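PDB 6F2P: paenibacillus xanthan lyase from Paenibacillus, which cleaves xanthan by beta-elimination, probably at the mannosyl-glucuronosyl linkage of its side chains, as a calcium-containing polysaccharide lyase of family 8. Local coordinates for residues A[28-33]-A[338-343]; A[820-825]-A[897-902]; A[405-410]-A[433-438]. All coordinates share one frame; numbering follows the deposited sequence.

Contact 1 (A[28-33]-A[338-343]); sequences PDIAAR and VSIDLI
Ile-30 and Arg-33 meet Ile-340 and Ile-343 where two helix starts come together. The first helix, 28-46, belongs to the alpha-helical domain of family 8 polysaccharide lyases. The second, 340-351, begins some 300 residues later, after a long run that is mostly helical. The contact thus brings helix 340-351 back against helix 28-46, an early helix of the chain.

Most of the contact is apolar. CG1 of Ile-30 lies 3.7 Å from CG2 of Ile-343. Its other branch, CG2, faces CG2 of Ile-340 at 4.1 Å, and these two side chains run at about a right angle. Ile-30 therefore uses one branch for each partner. In Ile-343, CG2 stands opposite the backbone N (its CG1 has chi1 -66°). CG2 of Ile-343 also meets CB of Asp-29 at 3.8 Å. The other branch ends in CD1 of Ile-343, 3.6 Å from the carbonyl O of Asp-29. Tyr-23 also packs on Ile-30 and Ile-340.

Within the first turn of the second helix, Ile-343 N donates to O of Ser-339, the N-cap residue. The carboxylate of Asp-29 forms a salt bridge with Lys-332 through OD1.

Arg-33 combines both kinds of contact. Its aliphatic part lies against Ile-340, with CG 3.5 Å from CG1 of Ile-340. CB of Arg-33 also approaches CD1 of Ile-343. The chain then bends at chi2 (47°) and again at chi3 (67°). These bends carry the guanidinium past the isoleucines to the loop before the second helix. There NE of Arg-33 lies 3.4 Å from the carbonyl O of Val-338.

Contact 2 (A[820-825]-A[897-902]); sequences DVKSRI and SLVSTG
Asp-820 and Lys-822 pair with Val-899 and Ser-897 in an antiparallel beta-sheet of a calcium-binding beta-sandwich. The central pair, Val-821 and Leu-898, is non-hydrogen-bonded. The flanking pairs are hydrogen-bonded, with two backbone bonds each. Val-899 N to Asp-820 O is almost straight (178°) at 3.0 Å. Ser-897 N to Lys-822 O is 2.8 Å long.

Val-821 and Leu-898 point into the sandwich. They lie side by side, with CG2 of Val-821 4.0 Å from CD2 of Leu-898. Val-821 also packs on Leu-836 and Ile-838 of the opposing sheet.

On the other face, Lys-822 has CG opposite its own carbonyl carbon (chi1 -57°) and an extended chain beyond. It passes slantwise by Val-899, with CD of Lys-822 3.9 Å from CG2 of Val-899. The aliphatic part of the lysine makes this contact. The neighbouring strand, 857-867, flanks Asp-820 through Thr-861. Beside Lys-822, the side chain of Ser-897 is about 3 Å, between nearest atoms, from a bound methylpentanediol, probably from the crystallisation liquor.

Past the pairing, Thr-901 sits at the N-cap of a short helix. Its OG1 lies between its backbone N and carbonyl carbon (chi1 70°) and bonds to the carbonyl O of Thr-818. The methyl is thereby turned to Asp-820. CG2 of Thr-901 is 3.5 Å from N of Asp-820 and 3.9 Å from its CB.

Contact 3 (A[405-410]-A[433-438]); sequences WHTGDG and YRLPGT
Trp-405 and Tyr-433 each hold CG opposite their own carbonyl carbon, with chi1 near -50° and -63°. These torsions bring the two rings together. Their planes are nearly parallel, 16° apart, but slid so that overlap is slight. The six-membered ring of Trp-405 has its centroid 4.8 Å from that of the Tyr-433 ring. CZ3 of the indole lies over one face of the tyrosine, 3.5 Å from CE1 of Tyr-433. CH2 of Trp-405 comes within 3.6 Å of OH of Tyr-433. An alanine at Tyr-433 removes the ring packed against the indole, which would probably leave a gap and Trp-405 freer to turn.

His-406 lies next to this pair. CB of Trp-405 sits above the centre of the imidazole. ND1 of His-406 donates to OD2 of Asp-409 at 2.9 Å. The bond runs nearly in the ring plane but meets the carboxylate from above its plane. NE2 of His-406 bonds to the carbonyl O of Thr-444, so both nitrogens of the ring are bound. Gln-446 holds the other carboxylate oxygen, OD1.

Both segments are loops of the super-sandwich domain of family 8 lyases. They lead into strands 411-415 and 439-441, which belong to different sheets. Each contains a beta turn: type I from His-406 to Asp-409 and type II from Leu-435 to Thr-438. CD1 of Leu-435 packs 3.5 Å from CG2 of Thr-407, the two side chains pointing the same way. At the other end, Asp-409 CB meets Thr-438 CG2 at 3.6 Å, and Thr-438 CA makes a CA-H...O contact of 3.2 Å with Asp-409 O.

The three contacts follow one another along the chain as 1, 3 and 2, and none touches another. Contacts 1 and 3 are buried, while contact 2 is only partly so. They hold different elements: two helix starts in contact 1, two strands of one sheet in contact 2, and two loops in contact 3. Isoleucines carry contact 1. Backbone hydrogen bonds carry contact 2, whose two sheet faces differ in character. Contact 3 has no hydrogen bond across it and relies on rings and methyls. Contacts 1 and 2 lie far apart, about 77 Å between centres, on opposite sides of the chain's centre; contact 3 lies nearest that centre.

Contact 1 (A[28-33]-A[338-343])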
loop_
_atom_site.group_PDB
_atom_site.type_symbol
_atom_site.label_atom_id
_atom_site.label_comp_id
_atom_site.label_asym_id
_atom_site.label_seq_id
_atom_site.Cartn_x
_atom_site.Cartn_y
_atom_site.Cartn_z
ATOM N N PRO A 28 40.749 21.485 2.063
ATOM C CA PRO A 28 41.413 20.208 1.754
ATOM C C PRO A 28 40.525 19.306 0.913
ATOM O O PRO A 28 41.017 18.488 0.129
ATOM C CB PRO A 28 41.630 19.578 3.133
ATOM C CG PRO A 28 40.546 20.189 4.000
ATOM C CD PRO A 28 40.350 21.592 3.478
ATOM N N ASP A 29 39.217 19.457 1.083
ATOM C CA ASP A 29 38.269 18.693 0.295
ATOM C C ASP A 29 38.349 19.088 -1.175
ATOM O O ASP A 29 38.432 18.220 -2.047
ATOM C CB ASP A 29 36.864 18.854 0.863
ATOM C CG ASP A 29 36.733 18.226 2.229
ATOM O OD1 ASP A 29 37.241 17.092 2.401
ATOM O OD2 ASP A 29 36.150 18.873 3.128
ATOM N N ILE A 30 38.365 20.394 -1.445
ATOM C CA ILE A 30 38.592 20.882 -2.805
ATOM C C ILE A 30 39.951 20.439 -3.344
ATOM O O ILE A 30 40.055 19.967 -4.485
ATOM C CB ILE A 30 38.477 22.410 -2.900
ATOM C CG1 ILE A 30 37.041 22.840 -2.579
ATOM C CG2 ILE A 30 38.896 22.888 -4.281
ATOM C CD1 ILE A 30 36.826 24.333 -2.554
ATOM N N ALA A 31 40.984 20.566 -2.514
ATOM C CA ALA A 31 42.345 20.196 -2.919
ATOM C C ALA A 31 42.441 18.733 -3.352
ATOM O O ALA A 31 43.030 18.421 -4.380
ATOM C CB ALA A 31 43.333 20.484 -1.805
ATOM N N ALA A 32 41.850 17.845 -2.562
ATOM C CA ALA A 32 41.838 16.425 -2.870
ATOM C C ALA A 32 41.171 16.163 -4.211
ATOM O O ALA A 32 41.640 15.336 -4.995
ATOM C CB ALA A 32 41.118 15.676 -1.780
ATOM N N ARG A 33 40.080 16.874 -4.479
ATOM C CA ARG A 33 39.349 16.675 -5.727
ATOM C C ARG A 33 40.162 17.163 -6.929
ATOM O O ARG A 33 40.229 16.495 -7.962
ATOM C CB ARG A 33 37.979 17.359 -5.652
ATOM C CG ARG A 33 37.146 17.274 -6.915
ATOM C CD ARG A 33 37.101 15.864 -7.491
ATOM N NE ARG A 33 36.390 14.937 -6.626
ATOM C CZ ARG A 33 36.352 13.625 -6.819
ATOM N NH1 ARG A 33 36.990 13.093 -7.853
ATOM N NH2 ARG A 33 35.683 12.848 -5.976
ATOM N N VAL A 338 31.671 13.899 -4.680
ATOM C CA VAL A 338 31.043 14.862 -5.579
ATOM C C VAL A 338 32.017 15.848 -6.207
ATOM O O VAL A 338 33.208 15.879 -5.881
ATOM C CB VAL A 338 29.978 15.681 -4.843
ATOM C CG1 VAL A 338 28.933 14.760 -4.259
ATOM C CG2 VAL A 338 30.629 16.518 -3.763
ATOM N N SER A 339 31.484 16.670 -7.103
ATOM C CA SER A 339 32.288 17.644 -7.823
ATOM C C SER A 339 32.668 18.795 -6.910
ATOM O O SER A 339 32.127 18.933 -5.802
ATOM C CB SER A 339 31.507 18.187 -9.011
ATOM O OG SER A 339 30.419 18.979 -8.563
ATOM N N ILE A 340 33.590 19.629 -7.384
ATOM C CA ILE A 340 34.057 20.759 -6.600
ATOM C C ILE A 340 32.891 21.677 -6.281
ATOM O O ILE A 340 32.730 22.109 -5.144
ATOM C CB ILE A 340 35.173 21.529 -7.325
ATOM C CG1 ILE A 340 36.433 20.664 -7.391
ATOM C CG2 ILE A 340 35.469 22.848 -6.611
ATOM C CD1 ILE A 340 37.515 21.209 -8.293
ATOM N N ASP A 341 32.070 21.939 -7.291
ATOM C CA ASP A 341 30.889 22.774 -7.144
ATOM C C ASP A 341 30.057 22.368 -5.933
ATOM O O ASP A 341 29.675 23.208 -5.111
ATOM C CB ASP A 341 30.030 22.667 -8.397
ATOM C CG ASP A 341 29.163 23.877 -8.600
ATOM O OD1 ASP A 341 29.581 24.977 -8.174
ATOM O OD2 ASP A 341 28.068 23.731 -9.180
ATOM N N LEU A 342 29.791 21.073 -5.825
ATOM C CA LEU A 342 29.016 20.560 -4.706
ATOM C C LEU A 342 29.797 20.585 -3.400
ATOM O O LEU A 342 29.206 20.773 -2.339
ATOM C CB LEU A 342 28.507 19.154 -5.006
ATOM C CG LEU A 342 27.385 19.165 -6.036
ATOM C CD1 LEU A 342 27.177 17.789 -6.625
ATOM C CD2 LEU A 342 26.117 19.683 -5.376
ATOM N N ILE A 343 31.116 20.399 -3.471
ATOM C CA ILE A 343 31.956 20.497 -2.283
ATOM C C ILE A 343 31.811 21.892 -1.703
ATOM O O ILE A 343 31.650 22.077 -0.491
ATOM C CB ILE A 343 33.424 20.272 -2.619
ATOM C CG1 ILE A 343 33.639 18.835 -3.086
ATOM C CG2 ILE A 343 34.295 20.586 -1.414
ATOM C CD1 ILE A 343 35.056 18.513 -3.400
#

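Contact 2 (A[820-825]-A[897-902])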
loop_
_atom_site.group_PDB
_atom_site.type_symbol
_atom_site.label_atom_id
_atom_site.label_comp_id
_atom_site.label_asym_id
_atom_site.label_seq_id
_atom_site.Cartn_x
_atom_site.Cartn_y
_atom_site.Cartn_z
ATOM N N ASP A 820 -36.361 -10.024 -0.938
ATOM C CA ASP A 820 -36.684 -10.417 -2.294
ATOM C C ASP A 820 -35.880 -9.495 -3.220
ATOM O O ASP A 820 -35.957 -8.269 -3.108
ATOM C CB ASP A 820 -38.190 -10.252 -2.503
ATOM C CG ASP A 820 -38.701 -11.004 -3.704
ATOM O OD1 ASP A 820 -38.005 -11.931 -4.169
ATOM O OD2 ASP A 820 -39.809 -10.668 -4.176
ATOM N N VAL A 821 -35.081 -10.073 -4.112
ATOM C CA VAL A 821 -34.217 -9.262 -4.966
ATOM C C VAL A 821 -34.840 -8.960 -6.323
ATOM O O VAL A 821 -35.092 -9.866 -7.114
ATOM C CB VAL A 821 -32.852 -9.919 -5.183
ATOM C CG1 VAL A 821 -31.990 -9.042 -6.082
ATOM C CG2 VAL A 821 -32.172 -10.142 -3.850
ATOM N N LYS A 822 -35.078 -7.677 -6.581
ATOM C CA LYS A 822 -35.673 -7.226 -7.834
ATOM C C LYS A 822 -34.699 -6.373 -8.654
ATOM O O LYS A 822 -33.821 -5.700 -8.110
ATOM C CB LYS A 822 -36.950 -6.424 -7.556
ATOM C CG LYS A 822 -38.002 -7.178 -6.761
ATOM C CD LYS A 822 -39.333 -6.427 -6.691
ATOM C CE LYS A 822 -40.449 -7.352 -6.215
ATOM N NZ LYS A 822 -41.782 -6.689 -6.101
ATOM N N SER A 823 -34.857 -6.394 -9.969
ATOM C CA SER A 823 -34.065 -5.516 -10.819
ATOM C C SER A 823 -34.959 -4.851 -11.851
ATOM O O SER A 823 -35.888 -5.472 -12.365
ATOM C CB SER A 823 -32.938 -6.289 -11.507
ATOM O OG SER A 823 -33.453 -7.255 -12.403
ATOM N N ARG A 824 -34.698 -3.580 -12.130
ATOM C CA ARG A 824 -35.457 -2.855 -13.142
ATOM C C ARG A 824 -34.656 -2.852 -14.431
ATOM O O ARG A 824 -33.522 -2.386 -14.462
ATOM C CB ARG A 824 -35.773 -1.425 -12.692
ATOM C CG ARG A 824 -36.694 -0.664 -13.629
ATOM C CD ARG A 824 -37.038 0.715 -13.074
ATOM N NE ARG A 824 -38.332 1.202 -13.551
ATOM C CZ ARG A 824 -38.489 2.170 -14.449
ATOM N NH1 ARG A 824 -37.435 2.771 -14.977
ATOM N NH2 ARG A 824 -39.706 2.542 -14.817
ATOM N N ILE A 825 -35.254 -3.399 -15.483
ATOM C CA ILE A 825 -34.585 -3.585 -16.756
ATOM C C ILE A 825 -35.234 -2.710 -17.829
ATOM O O ILE A 825 -36.460 -2.718 -17.982
ATOM C CB ILE A 825 -34.672 -5.065 -17.201
ATOM C CG1 ILE A 825 -34.080 -5.999 -16.129
ATOM C CG2 ILE A 825 -34.038 -5.258 -18.576
ATOM C CD1 ILE A 825 -32.682 -5.632 -15.673
ATOM N N SER A 897 -33.515 -3.468 -6.414
ATOM C CA SER A 897 -34.226 -3.132 -5.195
ATOM C C SER A 897 -34.216 -4.362 -4.310
ATOM O O SER A 897 -34.333 -5.476 -4.805
ATOM C CB SER A 897 -35.671 -2.736 -5.500
ATOM O OG SER A 897 -35.735 -1.512 -6.205
ATOM N N LEU A 898 -34.058 -4.171 -3.008
ATOM C CA LEU A 898 -34.249 -5.262 -2.060
ATOM C C LEU A 898 -35.511 -4.968 -1.268
ATOM O O LEU A 898 -35.583 -3.967 -0.557
ATOM C CB LEU A 898 -33.065 -5.394 -1.106
ATOM C CG LEU A 898 -31.665 -5.364 -1.709
ATOM C CD1 LEU A 898 -30.639 -5.642 -0.625
ATOM C CD2 LEU A 898 -31.537 -6.347 -2.849
ATOM N N VAL A 899 -36.501 -5.841 -1.407
ATOM C CA VAL A 899 -37.798 -5.670 -0.772
ATOM C C VAL A 899 -37.932 -6.663 0.375
ATOM O O VAL A 899 -37.497 -7.803 0.253
ATOM C CB VAL A 899 -38.920 -5.941 -1.783
ATOM C CG1 VAL A 899 -40.281 -5.669 -1.162
ATOM C CG2 VAL A 899 -38.707 -5.098 -3.033
ATOM N N SER A 900 -38.524 -6.238 1.490
ATOM C CA SER A 900 -38.672 -7.133 2.640
ATOM C C SER A 900 -39.690 -8.230 2.352
ATOM O O SER A 900 -40.518 -8.106 1.450
ATOM C CB SER A 900 -39.055 -6.360 3.902
ATOM O OG SER A 900 -40.204 -5.568 3.678
ATOM N N THR A 901 -39.612 -9.318 3.107
ATOM C CA THR A 901 -40.512 -10.444 2.901
ATOM C C THR A 901 -41.209 -10.783 4.210
ATOM O O THR A 901 -40.864 -10.235 5.258
ATOM C CB THR A 901 -39.758 -11.690 2.380
ATOM O OG1 THR A 901 -38.920 -12.213 3.417
ATOM C CG2 THR A 901 -38.897 -11.342 1.160
ATOM N N GLY A 902 -42.186 -11.683 4.147
ATOM C CA GLY A 902 -42.893 -12.128 5.338
ATOM C C GLY A 902 -41.985 -12.648 6.443
ATOM O O GLY A 902 -42.264 -12.438 7.624
#

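Contact 3 (A[405-410]-A[433-438])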
loop_
_atom_site.group_PDB
_atom_site.type_symbol
_atom_site.label_atom_id
_atom_site.label_comp_id
_atom_site.label_asym_id
_atom_site.label_seq_id
_atom_site.Cartn_x
_atom_site.Cartn_y
_atom_site.Cartn_z
ATOM N N TRP A 405 17.191 -13.417 -3.933
ATOM C CA TRP A 405 16.044 -14.329 -3.798
ATOM C C TRP A 405 15.007 -13.954 -2.739
ATOM O O TRP A 405 13.808 -13.988 -3.003
ATOM C CB TRP A 405 16.540 -15.755 -3.517
ATOM C CG TRP A 405 17.614 -16.228 -4.465
ATOM C CD1 TRP A 405 17.503 -16.401 -5.819
ATOM C CD2 TRP A 405 18.961 -16.588 -4.124
ATOM N NE1 TRP A 405 18.701 -16.842 -6.337
ATOM C CE2 TRP A 405 19.606 -16.969 -5.316
ATOM C CE3 TRP A 405 19.681 -16.628 -2.924
ATOM C CZ2 TRP A 405 20.929 -17.389 -5.339
ATOM C CZ3 TRP A 405 20.993 -17.042 -2.951
ATOM C CH2 TRP A 405 21.605 -17.417 -4.146
ATOM N N HIS A 406 15.474 -13.599 -1.547
ATOM C CA HIS A 406 14.583 -13.397 -0.417
ATOM C C HIS A 406 14.507 -11.943 0.057
ATOM O O HIS A 406 13.993 -11.670 1.139
ATOM C CB HIS A 406 14.999 -14.313 0.740
ATOM C CG HIS A 406 15.121 -15.753 0.349
ATOM N ND1 HIS A 406 14.045 -16.503 -0.075
ATOM C CD2 HIS A 406 16.197 -16.575 0.302
ATOM C CE1 HIS A 406 14.450 -17.730 -0.356
ATOM N NE2 HIS A 406 15.751 -17.800 -0.139
ATOM N N THR A 407 15.000 -11.010 -0.754
ATOM C CA THR A 407 15.038 -9.604 -0.347
ATOM C C THR A 407 13.652 -8.956 -0.192
ATOM O O THR A 407 13.540 -7.848 0.336
ATOM C CB THR A 407 15.921 -8.740 -1.291
ATOM O OG1 THR A 407 15.495 -8.902 -2.650
ATOM C CG2 THR A 407 17.383 -9.130 -1.172
ATOM N N GLY A 408 12.608 -9.646 -0.651
ATOM C CA GLY A 408 11.241 -9.167 -0.514
ATOM C C GLY A 408 10.365 -10.088 0.330
ATOM O O GLY A 408 9.144 -9.940 0.368
ATOM N N ASP A 409 10.985 -11.039 1.022
ATOM C CA ASP A 409 10.245 -12.079 1.730
ATOM C C ASP A 409 9.868 -11.637 3.138
ATOM O O ASP A 409 10.045 -12.380 4.105
ATOM C CB ASP A 409 11.077 -13.361 1.797
ATOM C CG ASP A 409 11.065 -14.135 0.498
ATOM O OD1 ASP A 409 10.616 -13.584 -0.536
ATOM O OD2 ASP A 409 11.513 -15.302 0.509
ATOM N N GLY A 410 9.334 -10.429 3.250
ATOM C CA GLY A 410 9.089 -9.851 4.550
ATOM C C GLY A 410 10.415 -9.624 5.251
ATOM O O GLY A 410 10.588 -9.990 6.412
ATOM N N TYR A 433 20.628 -16.627 2.030
ATOM C CA TYR A 433 19.565 -17.600 2.260
ATOM C C TYR A 433 18.861 -17.324 3.591
ATOM O O TYR A 433 17.789 -17.869 3.866
ATOM C CB TYR A 433 20.115 -19.024 2.235
ATOM C CG TYR A 433 20.717 -19.439 0.906
ATOM C CD1 TYR A 433 19.911 -19.716 -0.191
ATOM C CD2 TYR A 433 22.091 -19.575 0.756
ATOM C CE1 TYR A 433 20.461 -20.099 -1.403
ATOM C CE2 TYR A 433 22.648 -19.959 -0.446
ATOM C CZ TYR A 433 21.833 -20.220 -1.526
ATOM O OH TYR A 433 22.393 -20.604 -2.733
ATOM N N ARG A 434 19.467 -16.456 4.397
ATOM C CA ARG A 434 18.968 -16.123 5.724
ATOM C C ARG A 434 18.967 -14.625 5.977
ATOM O O ARG A 434 19.614 -14.151 6.917
ATOM C CB ARG A 434 19.820 -16.806 6.794
ATOM C CG ARG A 434 19.668 -18.317 6.804
ATOM C CD ARG A 434 20.383 -18.955 7.984
ATOM N NE ARG A 434 20.016 -20.364 8.107
ATOM C CZ ARG A 434 20.799 -21.301 8.634
ATOM N NH1 ARG A 434 21.999 -20.979 9.089
ATOM N NH2 ARG A 434 20.379 -22.558 8.709
ATOM N N LEU A 435 18.242 -13.885 5.142
ATOM C CA LEU A 435 18.067 -12.449 5.334
ATOM C C LEU A 435 17.079 -12.147 6.483
ATOM O O LEU A 435 16.041 -12.814 6.620
ATOM C CB LEU A 435 17.590 -11.810 4.031
ATOM C CG LEU A 435 18.587 -11.886 2.875
ATOM C CD1 LEU A 435 18.036 -11.240 1.602
ATOM C CD2 LEU A 435 19.896 -11.239 3.293
ATOM N N PRO A 436 17.393 -11.129 7.310
ATOM C CA PRO A 436 16.621 -10.840 8.531
ATOM C C PRO A 436 15.129 -10.654 8.285
ATOM O O PRO A 436 14.719 -10.058 7.283
ATOM C CB PRO A 436 17.221 -9.527 9.030
ATOM C CG PRO A 436 18.613 -9.501 8.447
ATOM C CD PRO A 436 18.508 -10.183 7.116
ATOM N N GLY A 437 14.323 -11.191 9.192
ATOM C CA GLY A 437 12.889 -10.977 9.157
ATOM C C GLY A 437 12.146 -11.957 8.279
ATOM O O GLY A 437 10.960 -12.206 8.492
ATOM N N THR A 438 12.844 -12.518 7.297
ATOM C CA THR A 438 12.214 -13.375 6.297
ATOM C C THR A 438 11.792 -14.731 6.849
ATOM O O THR A 438 12.406 -15.245 7.787
ATOM C CB THR A 438 13.163 -13.625 5.111
ATOM O OG1 THR A 438 14.403 -14.150 5.599
ATOM C CG2 THR A 438 13.429 -12.330 4.364
#